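PDB 7K4O: carboxylic ester hydrolase, which probably hydrolyses ester bonds of tannins as a serine esterase of the tannase family, and is seen here with gallic acid bound. Local coordinates for residues Y64-I69 with L147-Y152; S194-F199 with P399-F404; A450-Y455 with A516-P521. All coordinates share one frame; numbering follows the deposited sequence.

Contact 1: Y64-I69 with L147-Y152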
loop_
_atom_site.group_PDB
_atom_site.type_symbol
_atom_site.label_atom_id
_atom_site.label_comp_id
_atom_site.label_asym_id
_atom_site.label_seq_id
_atom_site.Cartn_x
_atom_site.Cartn_y
_atom_site.Cartn_z
ATOM N N TYR A 64 -11.910 19.349 -14.863
ATOM C CA TYR A 64 -13.262 19.624 -14.360
ATOM C C TYR A 64 -13.150 20.463 -13.083
ATOM O O TYR A 64 -12.061 20.630 -12.556
ATOM C CB TYR A 64 -14.070 18.349 -14.164
ATOM C CG TYR A 64 -13.651 17.439 -13.041
ATOM C CD1 TYR A 64 -14.153 17.601 -11.760
ATOM C CD2 TYR A 64 -12.801 16.382 -13.254
ATOM C CE1 TYR A 64 -13.829 16.717 -10.742
ATOM C CE2 TYR A 64 -12.442 15.501 -12.250
ATOM C CZ TYR A 64 -12.963 15.651 -10.984
ATOM O OH TYR A 64 -12.631 14.762 -10.001
ATOM N N SER A 65 -14.283 20.954 -12.617
ATOM C CA SER A 65 -14.311 21.761 -11.384
ATOM C C SER A 65 -15.547 21.440 -10.555
ATOM O O SER A 65 -16.554 20.970 -11.096
ATOM C CB SER A 65 -14.220 23.213 -11.699
ATOM O OG SER A 65 -15.298 23.649 -12.491
ATOM N N HIS A 66 -15.445 21.694 -9.244
ATOM C CA HIS A 66 -16.562 21.566 -8.306
ATOM C C HIS A 66 -17.290 22.901 -8.268
ATOM O O HIS A 66 -16.659 23.909 -7.896
ATOM C CB HIS A 66 -16.084 21.195 -6.913
ATOM C CG HIS A 66 -15.481 19.838 -6.836
ATOM N ND1 HIS A 66 -14.178 19.616 -7.136
ATOM C CD2 HIS A 66 -16.006 18.644 -6.499
ATOM C CE1 HIS A 66 -13.922 18.292 -6.983
ATOM N NE2 HIS A 66 -15.039 17.688 -6.621
ATOM N N ASP A 67 -18.558 22.860 -8.566
ATOM C CA ASP A 67 -19.435 24.055 -8.517
ATOM C C ASP A 67 -19.320 24.692 -7.126
ATOM O O ASP A 67 -19.414 24.004 -6.139
ATOM C CB ASP A 67 -20.859 23.695 -8.847
ATOM C CG ASP A 67 -21.045 23.114 -10.247
ATOM O OD1 ASP A 67 -20.072 23.209 -11.050
ATOM O OD2 ASP A 67 -22.131 22.504 -10.473
ATOM N N GLY A 68 -19.141 26.002 -7.090
ATOM C CA GLY A 68 -19.196 26.749 -5.805
ATOM C C GLY A 68 -17.839 26.868 -5.153
ATOM O O GLY A 68 -17.746 27.606 -4.141
ATOM N N ILE A 69 -16.797 26.143 -5.614
ATOM C CA ILE A 69 -15.439 26.234 -5.022
ATOM C C ILE A 69 -14.596 27.156 -5.893
ATOM O O ILE A 69 -14.156 26.790 -6.991
ATOM C CB ILE A 69 -14.769 24.875 -4.787
ATOM C CG1 ILE A 69 -15.688 23.903 -4.046
ATOM C CG2 ILE A 69 -13.431 25.075 -4.126
ATOM C CD1 ILE A 69 -15.077 22.555 -3.689
ATOM N N LEU A 147 -8.530 17.525 1.901
ATOM C CA LEU A 147 -8.670 16.358 2.765
ATOM C C LEU A 147 -9.663 15.366 2.163
ATOM O O LEU A 147 -9.317 14.179 2.059
ATOM C CB LEU A 147 -9.123 16.787 4.167
ATOM C CG LEU A 147 -9.453 15.658 5.104
ATOM C CD1 LEU A 147 -8.210 14.879 5.470
ATOM C CD2 LEU A 147 -10.106 16.138 6.391
ATOM N N TYR A 148 -10.849 15.844 1.804
ATOM C CA TYR A 148 -11.909 14.931 1.305
ATOM C C TYR A 148 -11.514 14.364 -0.076
ATOM O O TYR A 148 -11.793 13.150 -0.316
ATOM C CB TYR A 148 -13.275 15.622 1.263
ATOM C CG TYR A 148 -13.998 15.489 2.580
ATOM C CD1 TYR A 148 -13.639 16.286 3.668
ATOM C CD2 TYR A 148 -15.061 14.623 2.754
ATOM C CE1 TYR A 148 -14.300 16.165 4.884
ATOM C CE2 TYR A 148 -15.717 14.471 3.974
ATOM C CZ TYR A 148 -15.343 15.274 5.048
ATOM O OH TYR A 148 -16.000 15.198 6.249
ATOM N N MET A 149 -10.988 15.195 -0.969
ATOM C CA MET A 149 -10.555 14.697 -2.292
ATOM C C MET A 149 -9.453 13.617 -2.128
ATOM O O MET A 149 -9.564 12.540 -2.739
ATOM C CB MET A 149 -10.037 15.862 -3.113
ATOM C CG MET A 149 -11.147 16.718 -3.692
ATOM S SD MET A 149 -12.140 15.823 -4.952
ATOM C CE MET A 149 -11.063 16.079 -6.364
ATOM N N PHE A 150 -8.452 13.834 -1.284
ATOM C CA PHE A 150 -7.399 12.831 -1.038
ATOM C C PHE A 150 -7.988 11.592 -0.379
ATOM O O PHE A 150 -7.654 10.452 -0.754
ATOM C CB PHE A 150 -6.300 13.445 -0.169
ATOM C CG PHE A 150 -5.073 12.605 0.066
ATOM C CD1 PHE A 150 -4.341 12.079 -0.988
ATOM C CD2 PHE A 150 -4.615 12.369 1.345
ATOM C CE1 PHE A 150 -3.186 11.352 -0.759
ATOM C CE2 PHE A 150 -3.478 11.596 1.580
ATOM C CZ PHE A 150 -2.743 11.143 0.533
ATOM N N ALA A 151 -8.857 11.775 0.620
ATOM C CA ALA A 151 -9.441 10.682 1.412
ATOM C C ALA A 151 -10.177 9.703 0.501
ATOM O O ALA A 151 -9.924 8.508 0.661
ATOM C CB ALA A 151 -10.353 11.200 2.496
ATOM N N TYR A 152 -11.127 10.198 -0.286
ATOM C CA TYR A 152 -11.985 9.288 -1.080
ATOM C C TYR A 152 -12.705 9.974 -2.225
ATOM O O TYR A 152 -13.187 9.249 -3.117
ATOM C CB TYR A 152 -13.003 8.583 -0.174
ATOM C CG TYR A 152 -14.082 9.457 0.411
ATOM C CD1 TYR A 152 -15.232 9.747 -0.297
ATOM C CD2 TYR A 152 -13.956 10.002 1.703
ATOM C CE1 TYR A 152 -16.240 10.534 0.258
ATOM C CE2 TYR A 152 -14.959 10.768 2.272
ATOM C CZ TYR A 152 -16.100 11.034 1.550
ATOM O OH TYR A 152 -17.102 11.815 2.097
#

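Contact 2: S194-F199 with P399-F404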
loop_
_atom_site.group_PDB
_atom_site.type_symbol
_atom_site.label_atom_id
_atom_site.label_comp_id
_atom_site.label_asym_id
_atom_site.label_seq_id
_atom_site.Cartn_x
_atom_site.Cartn_y
_atom_site.Cartn_z
ATOM N N SER A 194 -10.482 2.919 0.209
ATOM C CA SER A 194 -11.344 4.092 0.434
ATOM C C SER A 194 -12.626 3.944 -0.396
ATOM O O SER A 194 -13.702 4.415 0.026
ATOM C CB SER A 194 -10.649 5.395 0.141
ATOM O OG SER A 194 -10.490 5.659 -1.249
ATOM N N GLN A 195 -12.527 3.340 -1.575
ATOM C CA GLN A 195 -13.695 3.168 -2.464
ATOM C C GLN A 195 -14.466 1.879 -2.134
ATOM O O GLN A 195 -15.694 1.914 -2.051
ATOM C CB GLN A 195 -13.288 3.115 -3.939
ATOM C CG GLN A 195 -12.475 4.315 -4.373
ATOM C CD GLN A 195 -13.187 5.633 -4.156
ATOM O OE1 GLN A 195 -14.198 5.906 -4.771
ATOM N NE2 GLN A 195 -12.697 6.425 -3.204
ATOM N N VAL A 196 -13.761 0.777 -1.883
ATOM C CA VAL A 196 -14.399 -0.522 -1.539
ATOM C C VAL A 196 -15.254 -0.370 -0.270
ATOM O O VAL A 196 -16.301 -0.947 -0.183
ATOM C CB VAL A 196 -13.347 -1.609 -1.427
ATOM C CG1 VAL A 196 -13.921 -2.897 -0.858
ATOM C CG2 VAL A 196 -12.639 -1.881 -2.774
ATOM N N GLN A 197 -14.815 0.473 0.659
ATOM C CA GLN A 197 -15.530 0.714 1.929
ATOM C C GLN A 197 -16.796 1.556 1.786
ATOM O O GLN A 197 -17.574 1.543 2.721
ATOM C CB GLN A 197 -14.549 1.334 2.931
ATOM C CG GLN A 197 -13.567 0.332 3.461
ATOM C CD GLN A 197 -12.435 0.899 4.278
ATOM O OE1 GLN A 197 -12.450 2.066 4.697
ATOM N NE2 GLN A 197 -11.385 0.109 4.443
ATOM N N ARG A 198 -16.992 2.283 0.686
ATOM C CA ARG A 198 -18.078 3.239 0.510
ATOM C C ARG A 198 -18.985 2.943 -0.683
ATOM O O ARG A 198 -20.165 3.291 -0.571
ATOM C CB ARG A 198 -17.481 4.638 0.337
ATOM C CG ARG A 198 -16.828 5.184 1.606
ATOM C CD ARG A 198 -16.196 6.539 1.417
ATOM N NE ARG A 198 -15.627 7.105 2.625
ATOM C CZ ARG A 198 -14.403 6.847 3.096
ATOM N NH1 ARG A 198 -13.605 5.975 2.514
ATOM N NH2 ARG A 198 -13.982 7.456 4.202
ATOM N N PHE A 199 -18.459 2.411 -1.773
ATOM C CA PHE A 199 -19.166 2.410 -3.086
ATOM C C PHE A 199 -19.147 0.989 -3.643
ATOM O O PHE A 199 -18.117 0.560 -4.245
ATOM C CB PHE A 199 -18.555 3.422 -4.033
ATOM C CG PHE A 199 -18.390 4.808 -3.471
ATOM C CD1 PHE A 199 -19.498 5.558 -3.115
ATOM C CD2 PHE A 199 -17.131 5.330 -3.240
ATOM C CE1 PHE A 199 -19.341 6.809 -2.536
ATOM C CE2 PHE A 199 -16.965 6.571 -2.682
ATOM C CZ PHE A 199 -18.080 7.313 -2.319
ATOM N N PRO A 399 -15.019 -1.732 8.484
ATOM C CA PRO A 399 -14.991 -3.188 8.281
ATOM C C PRO A 399 -16.261 -3.802 7.706
ATOM O O PRO A 399 -16.237 -4.973 7.446
ATOM C CB PRO A 399 -14.712 -3.697 9.721
ATOM C CG PRO A 399 -15.509 -2.734 10.558
ATOM C CD PRO A 399 -15.261 -1.391 9.897
ATOM N N ASP A 400 -17.344 -3.038 7.575
ATOM C CA ASP A 400 -18.620 -3.537 7.037
ATOM C C ASP A 400 -18.592 -3.294 5.518
ATOM O O ASP A 400 -18.797 -2.148 5.086
ATOM C CB ASP A 400 -19.811 -2.846 7.666
ATOM C CG ASP A 400 -21.121 -3.303 7.055
ATOM O OD1 ASP A 400 -21.054 -4.312 6.287
ATOM O OD2 ASP A 400 -22.137 -2.643 7.305
ATOM N N LEU A 401 -18.297 -4.332 4.747
ATOM C CA LEU A 401 -18.174 -4.240 3.276
ATOM C C LEU A 401 -19.400 -4.914 2.650
ATOM O O LEU A 401 -19.324 -5.392 1.492
ATOM C CB LEU A 401 -16.878 -4.925 2.855
ATOM C CG LEU A 401 -15.578 -4.387 3.430
ATOM C CD1 LEU A 401 -14.368 -5.103 2.852
ATOM C CD2 LEU A 401 -15.453 -2.883 3.154
ATOM N N THR A 402 -20.529 -4.879 3.350
ATOM C CA THR A 402 -21.773 -5.521 2.845
ATOM C C THR A 402 -22.080 -5.042 1.411
ATOM O O THR A 402 -22.388 -5.875 0.535
ATOM C CB THR A 402 -22.937 -5.361 3.838
ATOM O OG1 THR A 402 -22.558 -6.020 5.050
ATOM C CG2 THR A 402 -24.195 -5.968 3.237
ATOM N N PRO A 403 -22.098 -3.740 1.077
ATOM C CA PRO A 403 -22.466 -3.309 -0.277
ATOM C C PRO A 403 -21.546 -3.893 -1.371
ATOM O O PRO A 403 -22.030 -4.421 -2.391
ATOM C CB PRO A 403 -22.338 -1.779 -0.226
ATOM C CG PRO A 403 -22.613 -1.448 1.227
ATOM C CD PRO A 403 -21.927 -2.563 1.990
ATOM N N PHE A 404 -20.243 -3.822 -1.170
ATOM C CA PHE A 404 -19.259 -4.380 -2.127
ATOM C C PHE A 404 -19.455 -5.888 -2.266
ATOM O O PHE A 404 -19.487 -6.458 -3.398
ATOM C CB PHE A 404 -17.855 -4.019 -1.666
ATOM C CG PHE A 404 -16.760 -4.499 -2.566
ATOM C CD1 PHE A 404 -16.382 -3.761 -3.666
ATOM C CD2 PHE A 404 -16.124 -5.702 -2.316
ATOM C CE1 PHE A 404 -15.366 -4.216 -4.479
ATOM C CE2 PHE A 404 -15.083 -6.130 -3.103
ATOM C CZ PHE A 404 -14.698 -5.388 -4.192
HETATM O O HOH W 1 -18.829 -1.876 0.683
HETATM O O HOH W 2 -19.414 -0.406 3.054
#

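Contact 3: A450-Y455 with A516-P521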
loop_
_atom_site.group_PDB
_atom_site.type_symbol
_atom_site.label_atom_id
_atom_site.label_comp_id
_atom_site.label_asym_id
_atom_site.label_seq_id
_atom_site.Cartn_x
_atom_site.Cartn_y
_atom_site.Cartn_z
ATOM N N ALA A 450 -16.010 -18.132 4.383
ATOM C CA ALA A 450 -17.027 -17.240 3.784
ATOM C C ALA A 450 -16.329 -15.980 3.240
ATOM O O ALA A 450 -16.575 -15.591 2.059
ATOM C CB ALA A 450 -18.098 -16.902 4.774
ATOM N N LEU A 451 -15.414 -15.397 4.016
ATOM C CA LEU A 451 -14.715 -14.175 3.540
ATOM C C LEU A 451 -13.791 -14.492 2.348
ATOM O O LEU A 451 -13.693 -13.695 1.391
ATOM C CB LEU A 451 -13.915 -13.568 4.682
ATOM C CG LEU A 451 -13.239 -12.227 4.342
ATOM C CD1 LEU A 451 -14.234 -11.195 3.834
ATOM C CD2 LEU A 451 -12.533 -11.678 5.583
ATOM N N ASN A 452 -13.118 -15.639 2.393
ATOM C CA ASN A 452 -12.162 -16.100 1.363
ATOM C C ASN A 452 -12.870 -16.431 0.041
ATOM O O ASN A 452 -12.153 -16.593 -0.968
ATOM C CB ASN A 452 -11.285 -17.260 1.872
ATOM C CG ASN A 452 -10.073 -16.749 2.631
ATOM O OD1 ASN A 452 -9.651 -15.602 2.431
ATOM N ND2 ASN A 452 -9.515 -17.564 3.547
ATOM N N GLU A 453 -14.172 -16.432 0.001
ATOM C CA GLU A 453 -14.877 -16.520 -1.313
ATOM C C GLU A 453 -14.653 -15.224 -2.121
ATOM O O GLU A 453 -14.830 -15.252 -3.359
ATOM C CB GLU A 453 -16.376 -16.674 -1.112
ATOM C CG GLU A 453 -16.835 -18.018 -0.515
ATOM C CD GLU A 453 -18.328 -18.097 -0.268
ATOM O OE1 GLU A 453 -18.785 -19.088 0.322
ATOM O OE2 GLU A 453 -19.046 -17.134 -0.598
ATOM N N TRP A 454 -14.345 -14.090 -1.499
ATOM C CA TRP A 454 -14.341 -12.801 -2.234
ATOM C C TRP A 454 -13.234 -11.826 -1.792
ATOM O O TRP A 454 -12.966 -10.874 -2.511
ATOM C CB TRP A 454 -15.735 -12.157 -2.201
ATOM C CG TRP A 454 -16.195 -11.829 -0.821
ATOM C CD1 TRP A 454 -16.804 -12.689 0.041
ATOM C CD2 TRP A 454 -16.055 -10.568 -0.119
ATOM N NE1 TRP A 454 -17.111 -12.051 1.222
ATOM C CE2 TRP A 454 -16.629 -10.762 1.164
ATOM C CE3 TRP A 454 -15.539 -9.306 -0.437
ATOM C CZ2 TRP A 454 -16.704 -9.747 2.122
ATOM C CZ3 TRP A 454 -15.549 -8.332 0.563
ATOM C CH2 TRP A 454 -16.138 -8.553 1.786
ATOM N N TYR A 455 -12.580 -12.011 -0.661
ATOM C CA TYR A 455 -11.515 -11.098 -0.174
ATOM C C TYR A 455 -10.385 -11.979 0.357
ATOM O O TYR A 455 -10.525 -12.577 1.407
ATOM C CB TYR A 455 -12.036 -10.131 0.903
ATOM C CG TYR A 455 -10.991 -9.351 1.673
ATOM C CD1 TYR A 455 -9.685 -9.188 1.202
ATOM C CD2 TYR A 455 -11.325 -8.725 2.877
ATOM C CE1 TYR A 455 -8.725 -8.480 1.944
ATOM C CE2 TYR A 455 -10.389 -7.993 3.604
ATOM C CZ TYR A 455 -9.075 -7.917 3.163
ATOM O OH TYR A 455 -8.141 -7.247 3.889
ATOM N N ALA A 516 -2.813 -18.248 0.686
ATOM C CA ALA A 516 -3.904 -17.355 1.114
ATOM C C ALA A 516 -4.059 -17.490 2.613
ATOM O O ALA A 516 -4.250 -18.610 3.124
ATOM C CB ALA A 516 -5.203 -17.703 0.441
ATOM N N TRP A 517 -4.005 -16.356 3.293
ATOM C CA TRP A 517 -4.342 -16.255 4.727
ATOM C C TRP A 517 -5.638 -16.989 4.969
ATOM O O TRP A 517 -6.583 -16.871 4.197
ATOM C CB TRP A 517 -4.465 -14.759 5.123
ATOM C CG TRP A 517 -4.749 -14.562 6.577
ATOM C CD1 TRP A 517 -5.949 -14.348 7.165
ATOM C CD2 TRP A 517 -3.794 -14.699 7.651
ATOM N NE1 TRP A 517 -5.807 -14.322 8.533
ATOM C CE2 TRP A 517 -4.503 -14.560 8.849
ATOM C CE3 TRP A 517 -2.428 -15.005 7.698
ATOM C CZ2 TRP A 517 -3.889 -14.686 10.097
ATOM C CZ3 TRP A 517 -1.806 -15.086 8.934
ATOM C CH2 TRP A 517 -2.545 -14.959 10.103
ATOM N N PRO A 518 -5.821 -17.741 6.073
ATOM C CA PRO A 518 -4.857 -17.901 7.177
ATOM C C PRO A 518 -3.883 -19.080 7.089
ATOM O O PRO A 518 -3.200 -19.361 8.081
ATOM C CB PRO A 518 -5.805 -18.158 8.351
ATOM C CG PRO A 518 -6.926 -18.959 7.749
ATOM C CD PRO A 518 -7.098 -18.369 6.366
ATOM N N LEU A 519 -3.767 -19.671 5.905
ATOM C CA LEU A 519 -2.745 -20.706 5.672
ATOM C C LEU A 519 -1.386 -20.023 5.584
ATOM O O LEU A 519 -1.272 -18.835 5.189
ATOM C CB LEU A 519 -3.090 -21.480 4.386
ATOM C CG LEU A 519 -4.460 -22.166 4.391
ATOM C CD1 LEU A 519 -4.731 -22.788 3.025
ATOM C CD2 LEU A 519 -4.535 -23.228 5.484
ATOM N N ARG A 520 -0.328 -20.763 5.926
ATOM C CA ARG A 520 1.067 -20.289 5.801
ATOM C C ARG A 520 1.873 -21.267 4.943
ATOM O O ARG A 520 1.529 -22.462 4.913
ATOM C CB ARG A 520 1.786 -20.210 7.158
ATOM C CG ARG A 520 1.083 -19.493 8.286
ATOM C CD ARG A 520 0.630 -18.094 7.957
ATOM N NE ARG A 520 1.675 -17.206 7.504
ATOM C CZ ARG A 520 1.589 -16.463 6.380
ATOM N NH1 ARG A 520 0.520 -16.541 5.588
ATOM N NH2 ARG A 520 2.564 -15.658 6.073
ATOM N N PRO A 521 2.960 -20.820 4.286
ATOM C CA PRO A 521 3.750 -21.696 3.427
ATOM C C PRO A 521 4.668 -22.606 4.247
ATOM O O PRO A 521 5.249 -22.179 5.222
ATOM C CB PRO A 521 4.578 -20.753 2.573
ATOM C CG PRO A 521 4.693 -19.500 3.417
ATOM C CD PRO A 521 3.369 -19.420 4.131
HETATM O O HOH W 3 -7.059 -14.988 2.240
#

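Contact 1: Y64-I69 with L147-Y152
NE2 of H66 has two neighbours on helix 144-169. It hydrogen-bonds to a carboxylate oxygen of E157, and the sulfur SD of M149 lies 3.8 Å from it. SD is 3.7 Å from CE1 of the same imidazole. The sulfur sits 4.5 Å from the ring centroid and 63° off the ring normal, so it reaches the histidine obliquely. The terminal methyl shares the contact, with CE of M149 also 3.7 Å from CE1 of H66. M149 gets there by a folded chain. It turns at chi2 (-67°) and again at chi3 (-83°), which swings the methyl across toward Y64. CE of M149 then stops 4.2 Å from OH of Y64, a loose touch at the end of the phenol. Y64 and H66 extend from the strand end, and M149 comes from the helix to meet both.

In fold terms, this joins the end of strand 50-66 to helix 144-169. The strand belongs to the antiparallel part of the large mixed sheet, in a protein of the alpha/beta-hydrolase clan. V74 of the next strand also touches Y64, H66 and M149. Just beyond H66 the chain turns back in a type II beta turn, closed by a backbone bond of 3.2 Å from I69 N to H66 O.

The polar ends are held from two sides. E157, on the helix, accepts from Y64 OH with one oxygen and bonds H66 NE2 with the other, while D72, just ahead of strand 74-81, pairs with H66 ND1. Two carboxylates so placed would probably favour a protonated imidazole. They also fix the rotation of the ring, and M149 adds an apolar, polarisable sulfur beside it.

Contact 2: S194-F199 with P399-F404
V196 lays its CG1 methyl over one face of the F404 ring, almost at the centre. The carbon is 3.7 Å from the ring centroid and 12° off the normal, a clear CH-pi contact. The second methyl lies nearer the rim, with CG2 of V196 4.0 Å from CE1 of F404. CG of F404 lies opposite its backbone N (chi1 -179°), which carries the ring over to the valine; chi2 of 85° turns its face to CG1. Beside this pair, CD2 of L401 packs 3.7 Å from CG of Q197. The amide of Q197 points on to T396, where NE2 bonds the backbone carbonyl.

Two waters join the backbones. One donates to V196 O and accepts from F404 N. The other donates to Q197 O and to D400 O, at 2.7 Å each. The contact thus joins the late part of helix 187-196, which follows the probable nucleophile elbow at S186, to the start of helix 402-406. L401 is the N-cap of that second helix. Just before it, D400 forms an Asx turn, its OD1 taking T402 N at 3.0 Å and T402 OG1 at 2.6 Å.

No direct hydrogen bond crosses between the segments. Apolar surfaces fill the interface, and water serves V196 O and the first-turn amide of F404, polar groups that would otherwise be costly to bury.

Contact 3: A450-Y455 with A516-P521
ND2 of N452 donates to the backbone oxygen O of W517 over 3.1 Å, with an N-H...O angle of 148°. The donor lies in the plane of that carbonyl, while the oxygen sits 20° out of the plane of the asparagine amide. The same nitrogen rests 3.8 Å from CD of P518. A water bridges the other end of the amide. It lies 2.7 Å from OD1 of N452 and 2.8 Å from O of W517, although it has more acceptors near it than protons to give. The carbonyl of W517 therefore meets both the amide and the water.

This carbonyl belongs to the cis peptide before P518. The residues A516 to L519 form a type VIa beta turn, closed by a 3.0 Å bond from L519 N to A516 O. The cis proline turns the chain just before strand 520-524. On the other side, N452 stands at the last turn of helix 444-452, ahead of strand 455-460 at the edge of the large sheet. There L451 O accepts from both W454 N and Y455 N.

Further out, W517 is held by its indole, whose NE1 bonds E432, and by backbone bonding to L457 of the edge strand. The side chain of Y444, on helix 444-452, touches both W517 and P518. Next to N452, E453 binds the zinc ion through OE1, and E449, one turn earlier on helix 444-452, is the other protein ligand. Beyond the turn, NH1 of R520 returns to O of L519 at 2.9 Å, and its NE forms a salt bridge with D267.

All three contacts are largely buried, though in contact 3 N452 is partly exposed, next to the zinc ligand E453. Contact 1 ties the antiparallel part of the large sheet to helix 144-169. Contacts 2 and 3 lie toward the opposite, parallel edge of that sheet. Helix 144-169 also meets contact 2, where A151 and Y152 pack on S194 and R198. Contacts 2 and 3 touch through the indole of W454, which packs on L401 and F404. Contacts 1 and 3 stay apart, nearest atoms about 16 Å. Sulfur and imidazole meet in contact 1, methyls and a ring in contact 2, and an amide and a carbonyl in contact 3.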